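Local coordinates for spindle assembly abnormal protein 6 (Caenorhabditis elegans, PDB 4G79) that serves as a central scaffolding component of centrioles, its N-terminal globular domain, which is the part present here, linking coiled-coil homodimers in an assembly that sets ninefold symmetry, at residues 107-112 / 116-121; 94-99 / 131-136. All coordinates share one frame; numbering follows the deposited sequence. Where two conformers were deposited one is given.

Contact 1 (107-112 / 116-121)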
ATOM      1  N   ILE A 107      10.516  -7.280  -6.949  1.00 29.19           N
ATOM      2  CA  ILE A 107      11.437  -6.736  -5.953  1.00 29.32           C
ATOM      3  C   ILE A 107      12.176  -5.535  -6.508  1.00 33.99           C
ATOM      4  O   ILE A 107      12.755  -5.601  -7.609  1.00 34.67           O
ATOM      5  CB  ILE A 107      12.437  -7.829  -5.456  1.00 31.08           C
ATOM      6  CG1 ILE A 107      11.715  -8.942  -4.643  1.00 30.17           C
ATOM      7  CG2 ILE A 107      13.576  -7.216  -4.586  1.00 31.78           C
ATOM      8  CD1 ILE A 107      12.566 -10.181  -4.487  1.00 39.23           C
ATOM      9  N   ASN A 108      12.235  -4.462  -5.724  1.00 30.40           N
ATOM     10  CA  ASN A 108      13.108  -3.324  -6.056  1.00 31.57           C
ATOM     11  C   ASN A 108      14.153  -3.210  -4.998  1.00 36.46           C
ATOM     12  O   ASN A 108      13.831  -3.308  -3.804  1.00 34.85           O
ATOM     13  CB  ASN A 108      12.400  -1.969  -6.140  1.00 35.71           C
ATOM     14  CG  ASN A 108      11.505  -1.735  -7.311  1.00 56.79           C
ATOM     15  OD1 ASN A 108      11.510  -2.472  -8.293  1.00 45.58           O
ATOM     16  ND2 ASN A 108      10.698  -0.692  -7.203  1.00 55.12           N
ATOM     17  N   ILE A 109      15.391  -2.972  -5.416  1.00 32.28           N
ATOM     18  CA  ILE A 109      16.501  -2.723  -4.489  1.00 33.82           C
ATOM     19  C   ILE A 109      17.048  -1.354  -4.876  1.00 39.47           C
ATOM     20  O   ILE A 109      17.392  -1.133  -6.044  1.00 39.50           O
ATOM     21  CB  ILE A 109      17.573  -3.850  -4.506  1.00 37.10           C
ATOM     22  CG1 ILE A 109      16.981  -5.199  -4.019  1.00 36.99           C
ATOM     23  CG2 ILE A 109      18.794  -3.457  -3.668  1.00 37.80           C
ATOM     24  CD1 ILE A 109      17.689  -6.412  -4.647  1.00 43.87           C
ATOM     25  N   ILE A 110      16.996  -0.405  -3.945  1.00 37.54           N
ATOM     26  CA  ILE A 110      17.466   0.944  -4.212  1.00 39.02           C
ATOM     27  C   ILE A 110      18.776   1.049  -3.471  1.00 44.37           C
ATOM     28  O   ILE A 110      18.791   1.023  -2.246  1.00 41.78           O
ATOM     29  CB  ILE A 110      16.424   2.023  -3.822  1.00 42.97           C
ATOM     30  CG1 ILE A 110      15.086   1.810  -4.573  1.00 42.52           C
ATOM     31  CG2 ILE A 110      16.958   3.435  -4.043  1.00 45.51           C
ATOM     32  CD1 ILE A 110      14.015   1.547  -3.703  1.00 54.14           C
ATOM     33  N   LEU A 111      19.871   1.067  -4.234  1.00 43.71           N
ATOM     34  CA  LEU A 111      21.235   1.079  -3.749  1.00 45.14           C
ATOM     35  C   LEU A 111      21.719   2.474  -3.443  1.00 53.44           C
ATOM     36  O   LEU A 111      21.633   3.366  -4.288  1.00 54.49           O
ATOM     37  CB  LEU A 111      22.137   0.430  -4.818  1.00 45.53           C
ATOM     38  CG  LEU A 111      23.520  -0.027  -4.398  1.00 52.42           C
ATOM     39  CD1 LEU A 111      23.437  -1.097  -3.357  1.00 51.24           C
ATOM     40  CD2 LEU A 111      24.282  -0.558  -5.592  1.00 55.70           C
ATOM     41  N   ASP A 112      22.306   2.641  -2.247  1.00 52.28           N
ATOM     42  CA  ASP A 112      22.944   3.891  -1.826  1.00 54.91           C
ATOM     43  C   ASP A 112      24.169   4.138  -2.724  1.00 61.02           C
ATOM     44  O   ASP A 112      24.799   3.170  -3.164  1.00 59.24           O
ATOM     45  CB  ASP A 112      23.341   3.787  -0.341  1.00 57.22           C
ATOM     46  CG  ASP A 112      24.213   4.915   0.164  1.00 69.63           C
ATOM     47  OD1 ASP A 112      23.802   6.087   0.025  1.00 72.12           O
ATOM     48  OD2 ASP A 112      25.307   4.624   0.693  1.00 74.55           O
ATOM     49  N   ASN A 116      26.486   1.733   1.208  1.00 51.25           N
ATOM     50  CA  ASN A 116      26.465   1.573   2.669  1.00 51.67           C
ATOM     51  C   ASN A 116      25.209   0.815   3.084  1.00 52.00           C
ATOM     52  O   ASN A 116      25.166   0.170   4.138  1.00 50.71           O
ATOM     53  CB  ASN A 116      26.517   2.930   3.368  1.00 55.50           C
ATOM     54  CG  ASN A 116      27.861   3.622   3.306  1.00 73.34           C
ATOM     55  OD1 ASN A 116      28.918   3.011   3.507  1.00 56.46           O
ATOM     56  ND2 ASN A 116      27.839   4.929   3.069  1.00 63.89           N
ATOM     57  N   PHE A 117      24.178   0.897   2.231  1.00 47.50           N
ATOM     58  CA  PHE A 117      22.883   0.270   2.454  1.00 45.41           C
ATOM     59  C   PHE A 117      22.075   0.214   1.163  1.00 47.06           C
ATOM     60  O   PHE A 117      22.441   0.808   0.146  1.00 45.80           O
ATOM     61  CB  PHE A 117      22.095   1.070   3.522  1.00 48.73           C
ATOM     62  CG  PHE A 117      21.886   2.529   3.177  1.00 53.27           C
ATOM     63  CD1 PHE A 117      20.803   2.930   2.398  1.00 56.30           C
ATOM     64  CD2 PHE A 117      22.757   3.503   3.650  1.00 58.30           C
ATOM     65  CE1 PHE A 117      20.621   4.280   2.066  1.00 59.01           C
ATOM     66  CE2 PHE A 117      22.570   4.850   3.324  1.00 63.57           C
ATOM     67  CZ  PHE A 117      21.498   5.231   2.546  1.00 60.86           C
ATOM     68  N   CYS A 118      20.938  -0.464   1.239  1.00 42.98           N
ATOM     69  CA  CYS A 118      19.965  -0.533   0.188  1.00 42.09           C
ATOM     70  C   CYS A 118      18.608  -0.679   0.825  1.00 42.93           C
ATOM     71  O   CYS A 118      18.502  -1.117   1.971  1.00 40.33           O
ATOM     72  CB  CYS A 118      20.263  -1.682  -0.769  1.00 42.60           C
ATOM     73  SG  CYS A 118      19.961  -3.319  -0.069  1.00 45.18           S
ATOM     74  N   SER A 119      17.573  -0.314   0.082  1.00 40.01           N
ATOM     75  CA  SER A 119      16.203  -0.517   0.505  1.00 38.31           C
ATOM     76  C   SER A 119      15.700  -1.686  -0.292  1.00 38.06           C
ATOM     77  O   SER A 119      15.847  -1.690  -1.505  1.00 36.89           O
ATOM     78  CB  SER A 119      15.373   0.739   0.268  1.00 44.40           C
ATOM     79  OG  SER A 119      14.003   0.505   0.545  1.00 53.00           O
ATOM     80  N   PHE A 120      15.241  -2.736   0.383  1.00 31.27           N
ATOM     81  CA  PHE A 120      14.684  -3.909  -0.256  1.00 29.37           C
ATOM     82  C   PHE A 120      13.165  -3.685  -0.220  1.00 33.15           C
ATOM     83  O   PHE A 120      12.601  -3.533   0.870  1.00 30.82           O
ATOM     84  CB  PHE A 120      15.120  -5.188   0.503  1.00 30.81           C
ATOM     85  CG  PHE A 120      14.463  -6.474   0.042  1.00 32.74           C
ATOM     86  CD1 PHE A 120      13.243  -6.878   0.565  1.00 34.85           C
ATOM     87  CD2 PHE A 120      15.072  -7.281  -0.919  1.00 35.32           C
ATOM     88  CE1 PHE A 120      12.642  -8.072   0.141  1.00 35.01           C
ATOM     89  CE2 PHE A 120      14.487  -8.483  -1.316  1.00 36.72           C
ATOM     90  CZ  PHE A 120      13.271  -8.860  -0.798  1.00 34.24           C
ATOM     91  N   GLU A 121      12.520  -3.676  -1.369  1.00 30.43           N
ATOM     92  CA  GLU A 121      11.080  -3.440  -1.448  1.00 29.79           C
ATOM     93  C   GLU A 121      10.405  -4.592  -2.126  1.00 31.90           C
ATOM     94  O   GLU A 121      10.820  -4.974  -3.216  1.00 31.14           O
ATOM     95  CB  GLU A 121      10.804  -2.151  -2.232  1.00 31.93           C
ATOM     96  CG  GLU A 121      11.519  -0.905  -1.723  1.00 39.91           C
ATOM     97  CD  GLU A 121      10.986   0.395  -2.301  1.00 59.54           C
ATOM     98  OE1 GLU A 121      10.806   0.477  -3.538  1.00 44.82           O
ATOM     99  OE2 GLU A 121      10.765   1.342  -1.514  1.00 61.87           O
TER
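N108 and E121 face each other as a hydrogen-bonded pair of an antiparallel β-hairpin: N108 N gives its hydrogen to E121 O at 2.9 Å, and E121 N returns one to N108 O. I110 and S119 repeat this reciprocal pair of hydrogen bonds two residues on, while I109-F120 and L111-C118 are the intervening non-hydrogen-bonded pairs. D112 N to F117 O, 3.0 Å, carries the ladder to the turn. There the D112 carboxylate takes over, OD2 accepting N116 N through its anti lone pair at 3.2 Å.

The same aspartate makes the chief aromatic contact. CB of D112 sits above the middle of the F117 ring, 3.6 Å from the centroid and 9° off the normal, and the carboxylate lies nearly flat on that face, its plane 12° from the ring. A chi1 of 57° sets F117 CG between its backbone N and carbonyl carbon, which brings the ring beneath D112. A serine here would probably leave D112 CB and its carboxylate without this flat support.

Apolar contacts occupy the face bearing I109, L111, C118 and F120, where I109 CG2 meets C118 CB at 3.7 Å. I107 CG2 reaches F120 CE2 at 3.6 Å. On the opposite face the contact is of another kind, a methyl against a carboxylate: I110 CD1 lies 3.4 Å from E121 OE1.

Strand 106-111 continues the sheet into strand 7-21 through backbone bonds of I107, I109 and L111, whereas strand 117-123 is flanked by strand 132-140; I57 of strand 51-58 packs against I109, C118 and F120.

Contact 2 (94-99 / 131-136)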
ATOM      1  N   LYS A  94       6.578 -16.993   7.363  1.00 33.18           N
ATOM      2  CA  LYS A  94       5.798 -18.033   6.695  1.00 34.27           C
ATOM      3  C   LYS A  94       4.990 -17.466   5.520  1.00 36.11           C
ATOM      4  O   LYS A  94       5.006 -18.023   4.433  1.00 34.63           O
ATOM      5  CB  LYS A  94       4.832 -18.696   7.709  1.00 38.56           C
ATOM      6  CG  LYS A  94       5.492 -19.172   9.012  1.00 58.58           C
ATOM      7  CD  LYS A  94       4.448 -19.704   9.998  1.00 70.18           C
ATOM      8  CE  LYS A  94       5.079 -20.281  11.239  1.00 85.16           C
ATOM      9  NZ  LYS A  94       4.049 -20.714  12.222  1.00100.85           N
ATOM     10  N   VAL A  95       4.255 -16.386   5.763  1.00 33.84           N
ATOM     11  CA  VAL A  95       3.385 -15.757   4.760  1.00 33.44           C
ATOM     12  C   VAL A  95       4.248 -15.103   3.673  1.00 32.71           C
ATOM     13  O   VAL A  95       3.930 -15.220   2.495  1.00 30.96           O
ATOM     14  CB  VAL A  95       2.388 -14.769   5.447  1.00 38.61           C
ATOM     15  CG1 VAL A  95       1.464 -14.134   4.432  1.00 40.28           C
ATOM     16  CG2 VAL A  95       1.534 -15.499   6.499  1.00 39.23           C
ATOM     17  N   ILE A  96       5.372 -14.459   4.041  1.00 28.88           N
ATOM     18  CA  ILE A  96       6.267 -13.852   3.033  0.50 27.24           C
ATOM     19  C   ILE A  96       6.910 -14.926   2.167  1.00 31.70           C
ATOM     20  O   ILE A  96       7.001 -14.766   0.941  1.00 29.35           O
ATOM     21  CB  ILE A  96       7.351 -12.923   3.660  0.50 28.32           C
ATOM     22  CG1 ILE A  96       6.702 -11.665   4.249  0.50 28.00           C
ATOM     23  CG2 ILE A  96       8.518 -12.564   2.665  0.50 27.34           C
ATOM     24  CD1 ILE A  96       5.861 -10.751   3.279  0.50 31.64           C
ATOM     25  N   ILE A  97       7.337 -16.044   2.781  1.00 30.12           N
ATOM     26  CA  ILE A  97       7.994 -17.115   2.019  1.00 29.39           C
ATOM     27  C   ILE A  97       6.957 -17.757   1.099  1.00 33.81           C
ATOM     28  O   ILE A  97       7.270 -18.007  -0.061  1.00 33.59           O
ATOM     29  CB  ILE A  97       8.720 -18.104   2.968  1.00 32.71           C
ATOM     30  CG1 ILE A  97       9.999 -17.413   3.489  1.00 31.18           C
ATOM     31  CG2 ILE A  97       9.059 -19.430   2.281  1.00 34.48           C
ATOM     32  CD1 ILE A  97      10.607 -17.993   4.785  1.00 34.91           C
ATOM     33  N   GLN A  98       5.731 -17.990   1.601  1.00 33.40           N
ATOM     34  CA  GLN A  98       4.664 -18.556   0.768  0.50 34.97           C
ATOM     35  C   GLN A  98       4.408 -17.620  -0.418  1.00 39.84           C
ATOM     36  O   GLN A  98       4.326 -18.084  -1.548  1.00 40.48           O
ATOM     37  CB  GLN A  98       3.382 -18.797   1.583  0.50 37.29           C
ATOM     38  CG  GLN A  98       2.408 -19.754   0.891  0.50 54.22           C
ATOM     39  CD  GLN A  98       1.013 -19.724   1.458  0.50 70.25           C
ATOM     40  OE1 GLN A  98       0.799 -19.683   2.674  0.50 68.37           O
ATOM     41  NE2 GLN A  98       0.026 -19.808   0.579  0.50 61.09           N
ATOM     42  N   HIS A  99       4.366 -16.285  -0.175  1.00 36.23           N
ATOM     43  CA  HIS A  99       4.170 -15.296  -1.245  1.00 37.28           C
ATOM     44  C   HIS A  99       5.292 -15.389  -2.292  1.00 38.09           C
ATOM     45  O   HIS A  99       5.004 -15.462  -3.483  1.00 39.48           O
ATOM     46  CB  HIS A  99       4.088 -13.859  -0.672  1.00 38.51           C
ATOM     47  CG  HIS A  99       3.972 -12.828  -1.751  1.00 42.86           C
ATOM     48  ND1 HIS A  99       2.736 -12.403  -2.205  1.00 45.98           N
ATOM     49  CD2 HIS A  99       4.943 -12.230  -2.484  1.00 45.52           C
ATOM     50  CE1 HIS A  99       2.985 -11.562  -3.192  1.00 45.82           C
ATOM     51  NE2 HIS A  99       4.304 -11.417  -3.395  1.00 45.90           N
ATOM     52  N   GLY A 131       1.054  -2.188  -5.267  1.00 29.74           N
ATOM     53  CA  GLY A 131       0.852  -3.226  -4.265  1.00 28.33           C
ATOM     54  C   GLY A 131       2.077  -3.501  -3.408  1.00 29.97           C
ATOM     55  O   GLY A 131       2.390  -4.664  -3.139  1.00 29.34           O
ATOM     56  N   LYS A 132       2.735  -2.446  -2.902  1.00 28.08           N
ATOM     57  CA  LYS A 132       3.891  -2.641  -2.001  1.00 28.51           C
ATOM     58  C   LYS A 132       3.497  -3.437  -0.765  1.00 32.82           C
ATOM     59  O   LYS A 132       2.492  -3.119  -0.122  1.00 33.04           O
ATOM     60  CB  LYS A 132       4.518  -1.309  -1.561  1.00 30.74           C
ATOM     61  CG  LYS A 132       5.902  -1.502  -0.896  1.00 39.21           C
ATOM     62  CD  LYS A 132       6.338  -0.295  -0.089  1.00 45.96           C
ATOM     63  CE  LYS A 132       7.317   0.603  -0.793  1.00 63.32           C
ATOM     64  NZ  LYS A 132       7.791   1.700   0.099  1.00 74.75           N
ATOM     65  N   ILE A 133       4.259  -4.492  -0.445  1.00 26.52           N
ATOM     66  CA  ILE A 133       3.993  -5.286   0.751  1.00 26.54           C
ATOM     67  C   ILE A 133       4.754  -4.638   1.908  1.00 31.72           C
ATOM     68  O   ILE A 133       4.147  -4.234   2.915  1.00 31.54           O
ATOM     69  CB  ILE A 133       4.359  -6.775   0.522  1.00 29.72           C
ATOM     70  CG1 ILE A 133       3.557  -7.333  -0.698  1.00 31.63           C
ATOM     71  CG2 ILE A 133       4.056  -7.592   1.802  1.00 30.66           C
ATOM     72  CD1 ILE A 133       3.915  -8.781  -1.097  1.00 36.59           C
ATOM     73  N   PHE A 134       6.076  -4.492   1.751  1.00 28.04           N
ATOM     74  CA  PHE A 134       6.885  -3.828   2.771  1.00 28.25           C
ATOM     75  C   PHE A 134       8.194  -3.441   2.147  1.00 32.79           C
ATOM     76  O   PHE A 134       8.490  -3.841   1.031  1.00 31.99           O
ATOM     77  CB  PHE A 134       7.097  -4.749   4.026  1.00 30.34           C
ATOM     78  CG  PHE A 134       8.069  -5.902   3.855  1.00 31.30           C
ATOM     79  CD1 PHE A 134       7.657  -7.104   3.293  1.00 32.26           C
ATOM     80  CD2 PHE A 134       9.394  -5.788   4.276  1.00 35.41           C
ATOM     81  CE1 PHE A 134       8.560  -8.153   3.104  1.00 33.04           C
ATOM     82  CE2 PHE A 134      10.299  -6.845   4.104  1.00 37.48           C
ATOM     83  CZ  PHE A 134       9.878  -8.021   3.519  1.00 34.42           C
ATOM     84  N   SER A 135       8.961  -2.646   2.860  1.00 31.97           N
ATOM     85  CA  SER A 135      10.318  -2.296   2.499  1.00 33.21           C
ATOM     86  C   SER A 135      11.134  -2.345   3.782  1.00 36.84           C
ATOM     87  O   SER A 135      10.606  -2.082   4.861  1.00 35.86           O
ATOM     88  CB  SER A 135      10.404  -0.936   1.802  1.00 39.09           C
ATOM     89  OG  SER A 135      10.100   0.143   2.664  1.00 50.80           O
ATOM     90  N   ILE A 136      12.398  -2.700   3.668  1.00 32.25           N
ATOM     91  CA  ILE A 136      13.294  -2.763   4.815  1.00 33.03           C
ATOM     92  C   ILE A 136      14.653  -2.261   4.380  1.00 36.43           C
ATOM     93  O   ILE A 136      15.084  -2.555   3.272  1.00 33.67           O
ATOM     94  CB  ILE A 136      13.327  -4.220   5.393  1.00 36.31           C
ATOM     95  CG1 ILE A 136      14.094  -4.294   6.738  1.00 39.77           C
ATOM     96  CG2 ILE A 136      13.793  -5.278   4.367  1.00 32.04           C
ATOM     97  CD1 ILE A 136      13.885  -5.575   7.569  1.00 47.23           C
TER
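I133 and H99 meet where helix 92-102 packs beside a classic β-bulge, formed by I133 and F134 both facing L122 of the adjacent strand. The helix and strand segments run at 114° to each other with axes 11.6 Å apart, so side chains alone bridge the gap, and only 171 Å² is buried.

The tight part consists of four buried residues. CD1 of I133 comes over one face of the H99 imidazole, offset toward the rim, 3.6 Å from the centroid and 16° off the ring normal, a CH-pi contact. With CG of H99 anti to its own N (chi1 177°), the imidazole reaches out from the helix to meet this methyl. One turn earlier, I96 CD1, in one of the two conformers modelled for that residue, touches both bulge residues, 3.9 Å from I133 CG2 and 3.8 Å from F134 CE1. I133 thus divides its branches, the CG1 arm serving H99 and the CG2 methyl I96. That methyl also lies in the plane of the F134 ring, at its edge.

The other side is looser. K94 and Q98 are exposed on the helix and make no contact with segment 131-136; K132 and S135 likewise make no contact with the helix segment. The second subunit adds to the packed side, its I128 touching V95, I96, H99 and I133. Within this chain, F92 meets F134 edge-to-face, and T105 OG1 is a weak hydrogen-bond partner of H99. The ring atom of H99 nearest the strand is NE2, 3.5 Å from I133 CD1.

In the fold
From the N terminus, strand 7-21 is laid down first and later receives strand 106-111 as its neighbour. Helix 92-102 then opens the loop that contact 2 closes, with 31 residues between segments 94-99 and 131-136. Contact 1 is nested inside it: its hairpin turns through just three residues between 107-112 and 116-121. The chain next enters strand 132-140, beside strand 117-123, and completes the outer loop against the helix. The contacts, with centres about 15 Å apart, meet in the shared sheet, where F120 N lies 2.9 Å from I136 O, a probable hydrogen bond. Together they tie helix, hairpin and C-terminal strand into one domain.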